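Long-range contact in TOG array regulator of axonemal microtubules protein 1 (Mus musculus, PDB 5DN7), which binds microtubules and promotes their polymerization through its TOG domains, takes part in ciliogenesis and is required for regulating cilium length: residues Ser156-Ile167 / Asp193-Glu204. Numbering follows the deposited sequence. Where two conformers were deposited one is given.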
loop_
_atom_site.group_PDB
_atom_site.type_symbol
_atom_site.label_atom_id
_atom_site.label_comp_id
_atom_site.label_asym_id
_atom_site.label_seq_id
_atom_site.Cartn_x
_atom_site.Cartn_y
_atom_site.Cartn_z
ATOM N N SER A 156 13.289 2.034 -5.718
ATOM C CA SER A 156 12.400 2.973 -6.390
ATOM C C SER A 156 10.991 2.402 -6.713
ATOM O O SER A 156 10.023 3.173 -6.829
ATOM C CB SER A 156 13.063 3.509 -7.667
ATOM O OG SER A 156 13.376 2.473 -8.568
ATOM N N ARG A 157 10.836 1.084 -6.828
ATOM C CA ARG A 157 9.486 0.554 -7.038
ATOM C C ARG A 157 8.640 0.701 -5.771
ATOM O O ARG A 157 7.426 0.906 -5.854
ATOM C CB ARG A 157 9.488 -0.911 -7.484
ATOM C CG ARG A 157 8.081 -1.367 -7.902
ATOM C CD ARG A 157 7.999 -2.824 -8.320
ATOM N NE ARG A 157 6.848 -3.480 -7.704
ATOM C CZ ARG A 157 5.600 -3.389 -8.153
ATOM N NH1 ARG A 157 5.340 -2.673 -9.240
ATOM N NH2 ARG A 157 4.617 -4.022 -7.521
ATOM N N VAL A 158 9.276 0.615 -4.603
ATOM C CA VAL A 158 8.591 0.865 -3.341
ATOM C C VAL A 158 8.049 2.285 -3.342
ATOM O O VAL A 158 6.882 2.495 -3.046
ATOM C CB VAL A 158 9.525 0.659 -2.120
ATOM C CG1 VAL A 158 8.893 1.232 -0.847
ATOM C CG2 VAL A 158 9.833 -0.815 -1.957
ATOM N N ARG A 159 8.895 3.249 -3.699
ATOM C CA ARG A 159 8.485 4.652 -3.733
ATOM C C ARG A 159 7.323 4.868 -4.718
ATOM O O ARG A 159 6.306 5.522 -4.397
ATOM C CB ARG A 159 9.692 5.543 -4.084
ATOM C CG ARG A 159 10.893 5.339 -3.116
ATOM C CD ARG A 159 11.856 6.508 -3.096
ATOM N NE ARG A 159 12.453 6.790 -4.400
ATOM C CZ ARG A 159 13.487 6.118 -4.922
ATOM N NH1 ARG A 159 14.038 5.102 -4.261
ATOM N NH2 ARG A 159 13.968 6.466 -6.115
ATOM N N GLU A 160 7.496 4.310 -5.916
ATOM C CA GLU A 160 6.490 4.388 -6.968
ATOM C C GLU A 160 5.118 3.887 -6.489
ATOM O O GLU A 160 4.120 4.573 -6.642
ATOM C CB GLU A 160 6.932 3.585 -8.187
ATOM C CG GLU A 160 6.146 3.920 -9.449
ATOM C CD GLU A 160 6.310 2.879 -10.580
ATOM O OE1 GLU A 160 7.352 2.176 -10.654
ATOM O OE2 GLU A 160 5.378 2.781 -11.412
ATOM N N GLU A 161 5.105 2.692 -5.903
ATOM C CA GLU A 161 3.890 2.083 -5.387
ATOM C C GLU A 161 3.303 2.785 -4.168
ATOM O O GLU A 161 2.095 2.764 -3.988
ATOM C CB GLU A 161 4.156 0.625 -5.047
ATOM C CG GLU A 161 4.250 -0.231 -6.295
ATOM C CD GLU A 161 2.973 -0.157 -7.129
ATOM O OE1 GLU A 161 2.027 -0.925 -6.849
ATOM O OE2 GLU A 161 2.915 0.669 -8.068
ATOM N N VAL A 162 4.144 3.389 -3.325
ATOM C CA VAL A 162 3.644 4.251 -2.262
ATOM C C VAL A 162 2.799 5.361 -2.880
ATOM O O VAL A 162 1.646 5.613 -2.458
ATOM C CB VAL A 162 4.791 4.877 -1.432
ATOM C CG1 VAL A 162 4.255 6.031 -0.582
ATOM C CG2 VAL A 162 5.449 3.825 -0.554
ATOM N N VAL A 163 3.366 6.014 -3.896
ATOM C CA VAL A 163 2.606 7.079 -4.540
ATOM C C VAL A 163 1.303 6.534 -5.185
ATOM O O VAL A 163 0.232 7.136 -5.054
ATOM C CB VAL A 163 3.438 7.813 -5.610
ATOM C CG1 VAL A 163 2.644 9.005 -6.170
ATOM C CG2 VAL A 163 4.737 8.275 -5.030
ATOM N N ASN A 164 1.380 5.378 -5.837
ATOM C CA ASN A 164 0.169 4.854 -6.477
ATOM C C ASN A 164 -0.914 4.471 -5.468
ATOM O O ASN A 164 -2.106 4.616 -5.740
ATOM C CB ASN A 164 0.482 3.641 -7.359
ATOM C CG ASN A 164 1.112 4.022 -8.703
ATOM O OD1 ASN A 164 0.813 5.070 -9.286
ATOM N ND2 ASN A 164 1.987 3.155 -9.200
ATOM N N ILE A 165 -0.499 3.971 -4.312
ATOM C CA ILE A 165 -1.451 3.605 -3.264
ATOM C C ILE A 165 -2.096 4.874 -2.692
ATOM O O ILE A 165 -3.285 4.871 -2.338
ATOM C CB ILE A 165 -0.758 2.767 -2.156
ATOM C CG1 ILE A 165 -0.429 1.372 -2.693
ATOM C CG2 ILE A 165 -1.629 2.625 -0.917
ATOM C CD1 ILE A 165 0.590 0.599 -1.794
ATOM N N CYS A 166 -1.315 5.956 -2.608
ATOM C CA CYS A 166 -1.901 7.251 -2.276
ATOM C C CYS A 166 -2.979 7.663 -3.305
ATOM O O CYS A 166 -4.095 8.081 -2.921
ATOM C CB CYS A 166 -0.811 8.329 -2.170
ATOM S SG CYS A 166 0.249 8.109 -0.719
ATOM N N ILE A 167 -2.665 7.530 -4.595
ATOM C CA ILE A 167 -3.638 7.865 -5.647
ATOM C C ILE A 167 -4.923 7.058 -5.490
ATOM O O ILE A 167 -6.045 7.585 -5.538
ATOM C CB ILE A 167 -3.081 7.605 -7.055
ATOM C CG1 ILE A 167 -1.884 8.502 -7.333
ATOM C CG2 ILE A 167 -4.189 7.797 -8.138
ATOM C CD1 ILE A 167 -1.089 8.082 -8.564
ATOM N N ASP A 193 11.991 13.040 -7.621
ATOM C CA ASP A 193 12.689 11.779 -7.455
ATOM C C ASP A 193 13.634 11.576 -8.646
ATOM O O ASP A 193 13.390 12.111 -9.730
ATOM C CB ASP A 193 11.685 10.630 -7.337
ATOM C CG ASP A 193 12.296 9.365 -6.753
ATOM O OD1 ASP A 193 12.938 8.590 -7.500
ATOM O OD2 ASP A 193 12.116 9.121 -5.542
ATOM N N SER A 194 14.717 10.825 -8.433
ATOM C CA SER A 194 15.678 10.535 -9.491
ATOM C C SER A 194 15.054 9.670 -10.582
ATOM O O SER A 194 15.497 9.686 -11.734
ATOM C CB SER A 194 16.911 9.820 -8.922
ATOM O OG SER A 194 16.564 8.534 -8.423
ATOM N N LYS A 195 14.024 8.911 -10.214
ATOM C CA LYS A 195 13.425 7.961 -11.138
ATOM C C LYS A 195 12.143 8.482 -11.792
ATOM O O LYS A 195 11.182 8.874 -11.125
ATOM C CB LYS A 195 13.154 6.633 -10.425
ATOM C CG LYS A 195 14.390 6.036 -9.774
ATOM C CD LYS A 195 15.476 5.783 -10.801
ATOM C CE LYS A 195 14.976 4.794 -11.813
ATOM N NZ LYS A 195 15.806 4.819 -13.042
ATOM N N ARG A 196 12.140 8.439 -13.116
ATOM C CA ARG A 196 11.061 8.981 -13.925
ATOM C C ARG A 196 9.669 8.479 -13.526
ATOM O O ARG A 196 8.735 9.258 -13.482
ATOM C CB ARG A 196 11.323 8.672 -15.408
ATOM C CG ARG A 196 10.242 9.211 -16.323
ATOM C CD ARG A 196 10.692 9.345 -17.767
ATOM N NE ARG A 196 11.135 8.078 -18.335
ATOM C CZ ARG A 196 10.334 7.056 -18.625
ATOM N NH1 ARG A 196 9.029 7.127 -18.385
ATOM N NH2 ARG A 196 10.843 5.948 -19.146
ATOM N N ARG A 197 9.543 7.193 -13.227
ATOM C CA ARG A 197 8.262 6.576 -12.878
ATOM C C ARG A 197 7.662 7.110 -11.583
ATOM O O ARG A 197 6.424 7.196 -11.416
ATOM C CB ARG A 197 8.436 5.063 -12.763
ATOM C CG ARG A 197 8.451 4.360 -14.097
ATOM C CD ARG A 197 9.170 3.016 -14.033
ATOM N NE ARG A 197 9.246 2.432 -15.364
ATOM C CZ ARG A 197 9.922 1.330 -15.669
ATOM N NH1 ARG A 197 10.598 0.668 -14.731
ATOM N NH2 ARG A 197 9.917 0.891 -16.923
ATOM N N VAL A 198 8.550 7.460 -10.660
ATOM C CA VAL A 198 8.112 7.995 -9.390
ATOM C C VAL A 198 7.587 9.390 -9.653
ATOM O O VAL A 198 6.533 9.750 -9.165
ATOM C CB VAL A 198 9.240 7.973 -8.364
ATOM C CG1 VAL A 198 8.774 8.515 -7.017
ATOM C CG2 VAL A 198 9.748 6.541 -8.234
ATOM N N ARG A 199 8.290 10.148 -10.482
ATOM C CA ARG A 199 7.872 11.509 -10.824
ATOM C C ARG A 199 6.527 11.509 -11.570
ATOM O O ARG A 199 5.661 12.343 -11.305
ATOM C CB ARG A 199 8.958 12.217 -11.659
ATOM C CG ARG A 199 10.278 12.408 -10.931
ATOM C CD ARG A 199 11.214 13.379 -11.671
ATOM N NE ARG A 199 11.472 13.007 -13.065
ATOM C CZ ARG A 199 12.513 12.285 -13.479
ATOM N NH1 ARG A 199 13.410 11.831 -12.612
ATOM N NH2 ARG A 199 12.659 12.004 -14.769
ATOM N N GLN A 200 6.367 10.569 -12.497
ATOM C CA GLN A 200 5.122 10.435 -13.247
ATOM C C GLN A 200 3.963 10.086 -12.317
ATOM O O GLN A 200 2.861 10.617 -12.456
ATOM C CB GLN A 200 5.262 9.367 -14.335
ATOM C CG GLN A 200 6.121 9.794 -15.514
ATOM C CD GLN A 200 6.269 8.700 -16.553
ATOM O OE1 GLN A 200 6.345 8.971 -17.751
ATOM N NE2 GLN A 200 6.312 7.453 -16.097
ATOM N N ALA A 201 4.225 9.197 -11.366
ATOM C CA ALA A 201 3.239 8.838 -10.344
ATOM C C ALA A 201 2.848 10.058 -9.523
ATOM O O ALA A 201 1.658 10.292 -9.274
ATOM C CB ALA A 201 3.768 7.740 -9.445
ATOM N N ALA A 202 3.852 10.836 -9.117
ATOM C CA ALA A 202 3.633 12.001 -8.266
ATOM C C ALA A 202 2.854 13.103 -8.980
ATOM O O ALA A 202 2.071 13.800 -8.350
ATOM C CB ALA A 202 4.967 12.557 -7.751
ATOM N N LEU A 203 3.085 13.281 -10.279
ATOM C CA LEU A 203 2.298 14.244 -11.041
ATOM C C LEU A 203 0.829 13.800 -11.116
ATOM O O LEU A 203 -0.079 14.616 -10.932
ATOM C CB LEU A 203 2.895 14.437 -12.446
ATOM C CG LEU A 203 4.278 15.123 -12.428
ATOM C CD1 LEU A 203 5.047 14.882 -13.727
ATOM C CD2 LEU A 203 4.170 16.627 -12.138
ATOM N N GLU A 204 0.582 12.511 -11.355
ATOM C CA GLU A 204 -0.813 12.041 -11.302
ATOM C C GLU A 204 -1.445 12.293 -9.940
ATOM O O GLU A 204 -2.621 12.737 -9.834
ATOM C CB GLU A 204 -0.906 10.548 -11.628
ATOM C CG GLU A 204 -0.570 10.213 -13.066
ATOM C CD GLU A 204 -1.580 10.773 -14.084
ATOM O OE1 GLU A 204 -2.728 10.268 -14.162
ATOM O OE2 GLU A 204 -1.206 11.714 -14.826
HETATM O O HOH W 1 4.719 5.787 -13.016
#
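Helix segments 156-167 and 196-204 run side by side in the same direction, their axes 10° apart and 8.7 Å from each other at closest approach, with Glu160 level with Val198 and Val163 level with Ala201. At the N-terminal end, Arg159 grips Asp193 side-on. Arg159 NE reaches Asp193 OD2 at 2.6 Å, while Arg159 NH2 meets Asp193 OD1 in a nearly straight bond (177°); both oxygens use their syn lone pairs, and the two flat groups lie almost coplanar. A bend at chi3 turns the guanidinium back over its own helix, where Ser156 CA lies against one face and NH1 reaches the carbonyl of His153. Asp193 OD1 spends its anti lone pair on the backbone N of Lys195, an Asx turn that ties the salt bridge to the N-cap of the second helix. Parallel packing of this kind fits neighbouring repeats of a HEAT solenoid, here the predicted HEAT 7 and HEAT 8 of the TOG 2 domain. Val198 CG2 packs over the first turn of helix 156-167, 3.7 Å from Ser156 O and also near Glu160 CB. The extended Glu160 side chain lays its carboxylate against Arg197 CB, Glu160 OE1 remaining 5.1 Å from Arg197 NE, too far for a salt bridge; a water donates to Arg197 O and, weakly, to Glu160 OE2. Ala201 CB packs 3.7 Å from Val163 CG1, the branch anti to the backbone N (chi1 -175°). Ile167 CD1 reaches Ala201 O at 3.6 Å and Glu204 CB, while the Glu204 carboxylate turns away to a salt bridge with Arg244.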